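Local coordinates for uncharacterized protein (Bacteroides uniformis, PDB 4IYK) that is of unknown function but may bind carbohydrate, combining an N-terminal domain of a transthyretin-related family with a C-terminal domain of an E-set-related family, at residues F125-G130 with V134-I139; P168-A171 with I177-L180; Q53-T58 with F90-G95. One frame throughout, in Å; residues are numbered along the deposited sequence.

Contact 1: F125-G130 with V134-I139; sequences FSLEAG and VKLKEI
Leu-127 and Leu-136 meet at the heart of this contact, where the methyl CD1 of Leu-127 sits 3.7 Å from CD1 of Leu-136 and almost as near its CD2. The two side chains cross at about a right angle, so one branch of Leu-127 plugs into the fork of its partner. With CG anti to the backbone N (chi1 -179°), Leu-136 carries its fork across to Leu-127. The same Leu-127 CD1 also lies 4.0 Å from CG2 of Ile-139, which makes this methyl the hub of the cluster.

One step further along, Ile-139 reaches Phe-125 obliquely: its CD1 is 3.9 Å from CZ at the far end of the ring, and its CG2 lies near CE2. Leu-180 and Ile-201 also touch the Phe-125 side chain. A classic beta bulge at Lys-137 and Glu-138, which both face Leu-204, puts two residues between Leu-136 and Ile-139, yet both of these aim at strand 125-129.

Toward the turn the packing thins. Ala-129 offers just its CB, 4.1 Å from CB of Val-134, and Gly-130 adds a backbone N at 4.4 Å from Val-134 CG2. The outer surfaces are polar: Lys-135 leaves the backbone away from the other strand and is exposed, Lys-137 is also exposed, and Glu-128 turns its carboxylate to a salt bridge with Arg-108.

The axes of the two strand segments come no closer than 8.7 Å, with 130° between their directions, and apolar side chains fill the interval. Strand 120-129 belongs to a three-stranded sheet and strand 135-144 to the sheet opposite, so the short link between them makes a beta-arch, joining the two facing sheets of what is probably an E-set-type beta-sandwich.

Contact 2: P168-A171 with I177-L180; sequences PSTA and IYTL
Tyr-178 reaches toward Ala-171 through one water, which joins the phenol to the backbone of the other segment. The water accepts from Tyr-178 OH at 2.6 Å and donates to Ala-171 O at 2.9 Å. The angle at the water between these two oxygens is close to tetrahedral, as suits a molecule accepting on one side and giving a hydrogen on the other. Without it the ends do not bond, for Tyr-178 OH and Ala-171 O are 4.4 Å apart.

The ring owes its reach to its torsions: CG is anti to the carbonyl carbon and beside the backbone N (chi1 -66°), and the ring stands nearly square to the CA-CB-CG plane (chi2 -88°). The nearest CA atoms, those of Thr-170 and Tyr-178, are 12.9 Å apart; the tyrosine side chain covers about half of that span, and the water bridges what is left before Ala-171 O. On its way the side chain packs against Leu-127, Leu-136 and Ile-139.

The place is consistent with the edge of an E-set-type beta-sandwich, with strand 178-183 outermost in one sheet and strand 169-171 paired to strand 135-144 in the other; the tyrosine thus reaches across the mouth between the sheets.

Thr-170 approaches the same hydroxyl with carbon. Its OG1 is anti to the backbone N (chi1 -160°), which leaves the methyl CG2 as the nearest branch, 4.5 Å from Tyr-178 OH, a loose contact. Next door, just after the chain turns a corner at Pro-168, Ser-169 directs its OG to a hydrogen bond with Asp-206 OD2.

Contact 3: Q53-T58 with F90-G95; sequences QTWYIT and FVVKSG
In the transthyretin-related N-terminal domain, Trp-55 of one edge strand meets Phe-90 and Val-92 of the other edge strand of a four-stranded antiparallel sheet. Strands 40-44 and 67-77 lie between these edges, and the indole extends over them, touching Ile-40, Val-42 and Val-68, with Ile-17 of strand 15-23 packed against it as well.

It is the six-membered end of the indole that does the touching. CZ3 comes to 4.0 Å from Phe-90 CE2, and CH2 lies at the same distance, 4.0 Å, from Val-92 CG2. Both partners sit at the rim of the indole, near its plane, so neither stacks on it. The Phe-90 ring crosses the indole obliquely; Val-92 and the tryptophan run past each other in opposite directions. With CG anti to the backbone nitrogen (chi1 -173°), Phe-90 brings the CE2 side of its ring to the indole; the same ring meets Tyr-99 edge-to-face.

Were Trp-55 an alanine, a gap over the middle strands would be likely to open, leaving Phe-90 CE2 and Val-92 CG2 without their partner and Gln-53 OE1 without its indole donor.

That last bond fixes the indole's other edge: Trp-55 NE1 donates to Gln-53 OE1 at 2.8 Å, with an N-H...O angle of 159°, in the carbonyl plane and onto a lone pair of the amide oxygen.

Followed from the N terminus, the chain closes contact 3 first: 31 residues run between 53-58 and 90-95, and their meeting spans one sheet of the first domain from edge to edge. The chain then enters the second domain, where contact 1 closes a link of three residues and contact 2 one of five. All three are in series; none nests or crosses. Contacts 1 and 2 lie side by side, centres 7 Å apart, joined by probable hydrogen bonds from Leu-136 N to Thr-170 O and from Tyr-178 N to Phe-125 O, and together they tie the same two sheets. Contact 3 stands apart, its centre about 31 Å from that of contact 1.

Contact 1: F125-G130 with V134-I139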
loop_
_atom_site.group_PDB
_atom_site.type_symbol
_atom_site.label_atom_id
_atom_site.label_comp_id
_atom_site.label_asym_id
_atom_site.label_seq_id
_atom_site.Cartn_x
_atom_site.Cartn_y
_atom_site.Cartn_z
ATOM N N PHE A 125 -16.344 -1.228 2.943
ATOM C CA PHE A 125 -15.615 -1.686 1.769
ATOM C C PHE A 125 -15.840 -3.172 1.503
ATOM O O PHE A 125 -16.340 -3.916 2.349
ATOM C CB PHE A 125 -14.074 -1.421 1.938
ATOM C CG PHE A 125 -13.434 -2.069 3.151
ATOM C CD1 PHE A 125 -13.520 -1.476 4.409
ATOM C CD2 PHE A 125 -12.755 -3.280 3.038
ATOM C CE1 PHE A 125 -12.941 -2.087 5.531
ATOM C CE2 PHE A 125 -12.157 -3.874 4.162
ATOM C CZ PHE A 125 -12.246 -3.268 5.393
ATOM N N SER A 126 -15.429 -3.586 0.313
ATOM C CA SER A 126 -15.403 -4.951 -0.172
ATOM C C SER A 126 -13.978 -5.274 -0.562
ATOM O O SER A 126 -13.155 -4.366 -0.701
ATOM C CB SER A 126 -16.354 -5.117 -1.362
ATOM O OG SER A 126 -17.680 -5.274 -0.891
ATOM N N LEU A 127 -13.693 -6.554 -0.788
ATOM C CA LEU A 127 -12.365 -7.025 -1.165
ATOM C C LEU A 127 -12.449 -7.982 -2.321
ATOM O O LEU A 127 -13.420 -8.731 -2.458
ATOM C CB LEU A 127 -11.631 -7.704 0.011
ATOM C CG LEU A 127 -11.402 -6.859 1.276
ATOM C CD1 LEU A 127 -10.847 -7.713 2.392
ATOM C CD2 LEU A 127 -10.476 -5.697 1.028
ATOM N N GLU A 128 -11.403 -7.965 -3.136
ATOM C CA GLU A 128 -11.258 -8.818 -4.294
ATOM C C GLU A 128 -9.867 -9.443 -4.239
ATOM O O GLU A 128 -8.890 -8.749 -3.989
ATOM C CB GLU A 128 -11.482 -7.954 -5.534
ATOM C CG GLU A 128 -11.437 -8.650 -6.866
ATOM C CD GLU A 128 -11.614 -7.633 -7.978
ATOM O OE1 GLU A 128 -12.639 -6.912 -7.969
ATOM O OE2 GLU A 128 -10.690 -7.503 -8.814
ATOM N N ALA A 129 -9.783 -10.753 -4.430
ATOM C CA ALA A 129 -8.499 -11.449 -4.425
ATOM C C ALA A 129 -7.796 -11.276 -5.780
ATOM O O ALA A 129 -8.462 -11.344 -6.818
ATOM C CB ALA A 129 -8.710 -12.925 -4.124
ATOM N N GLY A 130 -6.472 -11.051 -5.744
ATOM C CA GLY A 130 -5.618 -10.936 -6.927
ATOM C C GLY A 130 -5.567 -12.239 -7.701
ATOM O O GLY A 130 -5.564 -12.234 -8.933
ATOM N N VAL A 134 -5.506 -16.625 -2.885
ATOM C CA VAL A 134 -5.338 -15.602 -1.850
ATOM C C VAL A 134 -6.437 -15.656 -0.798
ATOM O O VAL A 134 -7.618 -15.650 -1.141
ATOM C CB VAL A 134 -5.243 -14.153 -2.424
ATOM C CG1 VAL A 134 -4.989 -13.144 -1.314
ATOM C CG2 VAL A 134 -4.167 -14.047 -3.496
ATOM N N LYS A 135 -6.022 -15.637 0.483
ATOM C CA LYS A 135 -6.896 -15.582 1.655
ATOM C C LYS A 135 -6.653 -14.279 2.443
ATOM O O LYS A 135 -5.652 -13.583 2.229
ATOM C CB LYS A 135 -6.707 -16.817 2.551
ATOM C CG LYS A 135 -7.088 -18.127 1.848
ATOM C CD LYS A 135 -7.193 -19.300 2.832
ATOM C CE LYS A 135 -8.616 -19.522 3.288
ATOM N NZ LYS A 135 -8.768 -20.808 4.025
ATOM N N LEU A 136 -7.592 -13.939 3.337
ATOM C CA LEU A 136 -7.545 -12.724 4.142
ATOM C C LEU A 136 -7.062 -13.016 5.559
ATOM O O LEU A 136 -7.646 -13.849 6.244
ATOM C CB LEU A 136 -8.940 -12.084 4.178
ATOM C CG LEU A 136 -9.094 -10.770 4.970
ATOM C CD1 LEU A 136 -8.339 -9.619 4.305
ATOM C CD2 LEU A 136 -10.551 -10.411 5.096
ATOM N N LYS A 137 -6.023 -12.298 6.004
ATOM C CA LYS A 137 -5.430 -12.444 7.337
ATOM C C LYS A 137 -5.882 -11.301 8.266
ATOM O O LYS A 137 -6.274 -11.563 9.404
ATOM C CB LYS A 137 -3.895 -12.482 7.222
ATOM C CG LYS A 137 -3.173 -13.000 8.456
ATOM C CD LYS A 137 -1.662 -12.944 8.259
ATOM C CE LYS A 137 -0.884 -13.285 9.512
ATOM N NZ LYS A 137 0.568 -13.000 9.364
ATOM N N GLU A 138 -5.823 -10.045 7.797
ATOM C CA GLU A 138 -6.201 -8.873 8.598
ATOM C C GLU A 138 -6.872 -7.754 7.795
ATOM O O GLU A 138 -6.575 -7.571 6.613
ATOM C CB GLU A 138 -4.962 -8.249 9.281
ATOM C CG GLU A 138 -4.220 -9.113 10.298
ATOM C CD GLU A 138 -2.951 -8.512 10.876
ATOM O OE1 GLU A 138 -2.820 -7.268 10.871
ATOM O OE2 GLU A 138 -2.082 -9.288 11.332
ATOM N N ILE A 139 -7.706 -6.944 8.487
ATOM C CA ILE A 139 -8.299 -5.703 7.959
ATOM C C ILE A 139 -8.100 -4.629 9.043
ATOM O O ILE A 139 -8.166 -4.924 10.252
ATOM C CB ILE A 139 -9.765 -5.777 7.425
ATOM C CG1 ILE A 139 -10.757 -6.286 8.498
ATOM C CG2 ILE A 139 -9.836 -6.584 6.111
ATOM C CD1 ILE A 139 -12.257 -5.972 8.238
#

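Contact 2: P168-A171 with I177-L180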
loop_
_atom_site.group_PDB
_atom_site.type_symbol
_atom_site.label_atom_id
_atom_site.label_comp_id
_atom_site.label_asym_id
_atom_site.label_seq_id
_atom_site.Cartn_x
_atom_site.Cartn_y
_atom_site.Cartn_z
ATOM N N PRO A 168 -8.097 -19.087 11.735
ATOM C CA PRO A 168 -7.305 -19.140 10.486
ATOM C C PRO A 168 -7.743 -18.084 9.475
ATOM O O PRO A 168 -8.875 -17.599 9.555
ATOM C CB PRO A 168 -7.592 -20.556 9.940
ATOM C CG PRO A 168 -8.161 -21.334 11.103
ATOM C CD PRO A 168 -8.925 -20.300 11.882
ATOM N N SER A 169 -6.840 -17.715 8.548
ATOM C CA SER A 169 -7.110 -16.753 7.465
ATOM C C SER A 169 -8.347 -17.206 6.678
ATOM O O SER A 169 -8.527 -18.404 6.464
ATOM C CB SER A 169 -5.898 -16.604 6.556
ATOM O OG SER A 169 -5.513 -17.847 5.994
ATOM N N THR A 170 -9.236 -16.257 6.347
ATOM C CA THR A 170 -10.549 -16.513 5.754
ATOM C C THR A 170 -10.576 -16.347 4.216
ATOM O O THR A 170 -9.675 -15.738 3.629
ATOM C CB THR A 170 -11.579 -15.587 6.458
ATOM O OG1 THR A 170 -12.893 -16.101 6.272
ATOM C CG2 THR A 170 -11.511 -14.131 6.001
ATOM N N ALA A 171 -11.628 -16.893 3.576
ATOM C CA ALA A 171 -11.830 -16.800 2.126
ATOM C C ALA A 171 -12.245 -15.384 1.734
ATOM O O ALA A 171 -12.967 -14.732 2.486
ATOM C CB ALA A 171 -12.894 -17.786 1.677
ATOM N N ILE A 177 -19.455 -7.340 2.714
ATOM C CA ILE A 177 -19.241 -5.959 3.137
ATOM C C ILE A 177 -18.571 -5.970 4.502
ATOM O O ILE A 177 -19.088 -6.562 5.459
ATOM C CB ILE A 177 -20.529 -5.084 3.134
ATOM C CG1 ILE A 177 -21.399 -5.263 1.844
ATOM C CG2 ILE A 177 -20.200 -3.605 3.439
ATOM C CD1 ILE A 177 -20.839 -4.653 0.509
ATOM N N TYR A 178 -17.412 -5.310 4.581
ATOM C CA TYR A 178 -16.660 -5.175 5.823
ATOM C C TYR A 178 -16.879 -3.790 6.404
ATOM O O TYR A 178 -17.021 -2.832 5.653
ATOM C CB TYR A 178 -15.167 -5.443 5.590
ATOM C CG TYR A 178 -14.846 -6.872 5.205
ATOM C CD1 TYR A 178 -14.600 -7.837 6.178
ATOM C CD2 TYR A 178 -14.741 -7.251 3.870
ATOM C CE1 TYR A 178 -14.272 -9.147 5.833
ATOM C CE2 TYR A 178 -14.423 -8.559 3.512
ATOM C CZ TYR A 178 -14.184 -9.503 4.499
ATOM O OH TYR A 178 -13.866 -10.796 4.169
ATOM N N THR A 179 -16.943 -3.693 7.739
ATOM C CA THR A 179 -17.081 -2.416 8.466
ATOM C C THR A 179 -16.027 -2.339 9.559
ATOM O O THR A 179 -15.862 -3.292 10.323
ATOM C CB THR A 179 -18.513 -2.272 9.051
ATOM O OG1 THR A 179 -19.463 -2.345 7.978
ATOM C CG2 THR A 179 -18.716 -0.958 9.808
ATOM N N LEU A 180 -15.310 -1.200 9.633
ATOM C CA LEU A 180 -14.337 -0.877 10.686
ATOM C C LEU A 180 -14.721 0.479 11.268
ATOM O O LEU A 180 -15.304 1.303 10.570
ATOM C CB LEU A 180 -12.867 -0.915 10.208
ATOM C CG LEU A 180 -12.383 -2.291 9.691
ATOM C CD1 LEU A 180 -11.132 -2.142 8.872
ATOM C CD2 LEU A 180 -12.198 -3.320 10.840
HETATM O O HOH W 1 -14.587 -12.345 2.265
#

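Contact 3: Q53-T58 with F90-G95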
loop_
_atom_site.group_PDB
_atom_site.type_symbol
_atom_site.label_atom_id
_atom_site.label_comp_id
_atom_site.label_asym_id
_atom_site.label_seq_id
_atom_site.Cartn_x
_atom_site.Cartn_y
_atom_site.Cartn_z
ATOM N N GLN A 53 21.325 -1.868 -5.090
ATOM C CA GLN A 53 20.685 -0.679 -4.542
ATOM C C GLN A 53 19.142 -0.810 -4.599
ATOM O O GLN A 53 18.617 -1.759 -5.176
ATOM C CB GLN A 53 21.200 0.624 -5.210
ATOM C CG GLN A 53 21.144 0.705 -6.742
ATOM C CD GLN A 53 21.411 2.108 -7.270
ATOM O OE1 GLN A 53 20.540 2.766 -7.868
ATOM N NE2 GLN A 53 22.633 2.597 -7.074
ATOM N N THR A 54 18.434 0.090 -3.900
ATOM C CA THR A 54 16.976 0.075 -3.832
ATOM C C THR A 54 16.435 1.436 -4.205
ATOM O O THR A 54 16.988 2.458 -3.779
ATOM C CB THR A 54 16.477 -0.346 -2.412
ATOM O OG1 THR A 54 17.026 -1.606 -2.055
ATOM C CG2 THR A 54 14.955 -0.441 -2.318
ATOM N N TRP A 55 15.345 1.443 -4.997
ATOM C CA TRP A 55 14.605 2.648 -5.338
ATOM C C TRP A 55 13.300 2.584 -4.573
ATOM O O TRP A 55 12.524 1.639 -4.758
ATOM C CB TRP A 55 14.376 2.813 -6.852
ATOM C CG TRP A 55 15.613 2.842 -7.699
ATOM C CD1 TRP A 55 16.900 3.059 -7.287
ATOM C CD2 TRP A 55 15.673 2.633 -9.115
ATOM N NE1 TRP A 55 17.758 2.987 -8.359
ATOM C CE2 TRP A 55 17.031 2.731 -9.497
ATOM C CE3 TRP A 55 14.710 2.341 -10.102
ATOM C CZ2 TRP A 55 17.447 2.580 -10.829
ATOM C CZ3 TRP A 55 15.127 2.173 -11.416
ATOM C CH2 TRP A 55 16.476 2.319 -11.772
ATOM N N TYR A 56 13.063 3.587 -3.710
ATOM C CA TYR A 56 11.904 3.686 -2.834
ATOM C C TYR A 56 10.712 4.386 -3.534
ATOM O O TYR A 56 10.871 5.138 -4.508
ATOM C CB TYR A 56 12.294 4.333 -1.503
ATOM C CG TYR A 56 13.295 3.458 -0.767
ATOM C CD1 TYR A 56 14.663 3.581 -1.002
ATOM C CD2 TYR A 56 12.872 2.462 0.113
ATOM C CE1 TYR A 56 15.586 2.734 -0.384
ATOM C CE2 TYR A 56 13.790 1.613 0.742
ATOM C CZ TYR A 56 15.146 1.755 0.489
ATOM O OH TYR A 56 16.065 0.933 1.099
ATOM N N ILE A 57 9.512 4.008 -3.109
ATOM C CA ILE A 57 8.258 4.393 -3.779
ATOM C C ILE A 57 7.390 5.143 -2.785
ATOM O O ILE A 57 7.168 4.641 -1.688
ATOM C CB ILE A 57 7.531 3.109 -4.332
ATOM C CG1 ILE A 57 8.480 2.143 -5.087
ATOM C CG2 ILE A 57 6.295 3.447 -5.187
ATOM C CD1 ILE A 57 7.974 0.604 -5.185
ATOM N N THR A 58 6.885 6.323 -3.154
ATOM C CA THR A 58 5.976 7.057 -2.257
ATOM C C THR A 58 4.716 6.199 -2.032
ATOM O O THR A 58 4.416 5.318 -2.845
ATOM C CB THR A 58 5.636 8.458 -2.786
ATOM O OG1 THR A 58 4.773 8.351 -3.944
ATOM C CG2 THR A 58 6.885 9.304 -3.058
ATOM N N PHE A 90 16.760 -3.965 -18.064
ATOM C CA PHE A 90 16.093 -2.688 -17.865
ATOM C C PHE A 90 17.099 -1.573 -18.167
ATOM O O PHE A 90 18.049 -1.385 -17.406
ATOM C CB PHE A 90 15.584 -2.635 -16.410
ATOM C CG PHE A 90 14.719 -1.453 -16.046
ATOM C CD1 PHE A 90 13.333 -1.518 -16.174
ATOM C CD2 PHE A 90 15.278 -0.308 -15.488
ATOM C CE1 PHE A 90 12.524 -0.441 -15.781
ATOM C CE2 PHE A 90 14.468 0.776 -15.116
ATOM C CZ PHE A 90 13.098 0.704 -15.272
ATOM N N VAL A 91 16.921 -0.862 -19.292
ATOM C CA VAL A 91 17.855 0.186 -19.715
ATOM C C VAL A 91 17.454 1.554 -19.139
ATOM O O VAL A 91 16.328 2.030 -19.337
ATOM C CB VAL A 91 18.028 0.242 -21.269
ATOM C CG1 VAL A 91 18.908 1.413 -21.709
ATOM C CG2 VAL A 91 18.595 -1.067 -21.810
ATOM N N VAL A 92 18.401 2.178 -18.426
ATOM C CA VAL A 92 18.246 3.532 -17.911
ATOM C C VAL A 92 19.070 4.406 -18.859
ATOM O O VAL A 92 20.294 4.302 -18.885
ATOM C CB VAL A 92 18.630 3.691 -16.415
ATOM C CG1 VAL A 92 18.749 5.164 -16.022
ATOM C CG2 VAL A 92 17.626 2.976 -15.513
ATOM N N LYS A 93 18.395 5.212 -19.681
ATOM C CA LYS A 93 19.054 6.111 -20.632
ATOM C C LYS A 93 19.558 7.374 -19.924
ATOM O O LYS A 93 19.043 7.744 -18.858
ATOM C CB LYS A 93 18.092 6.495 -21.778
ATOM C CG LYS A 93 17.859 5.370 -22.778
ATOM C CD LYS A 93 17.504 5.899 -24.163
ATOM C CE LYS A 93 17.543 4.816 -25.218
ATOM N NZ LYS A 93 17.292 5.360 -26.579
ATOM N N SER A 94 20.550 8.046 -20.538
ATOM C CA SER A 94 21.080 9.322 -20.064
ATOM C C SER A 94 19.924 10.338 -20.074
ATOM O O SER A 94 19.110 10.325 -20.997
ATOM C CB SER A 94 22.240 9.768 -20.954
ATOM O OG SER A 94 22.913 10.910 -20.450
ATOM N N GLY A 95 19.807 11.126 -19.015
ATOM C CA GLY A 95 18.721 12.092 -18.862
ATOM C C GLY A 95 17.505 11.532 -18.141
ATOM O O GLY A 95 17.635 10.650 -17.282
#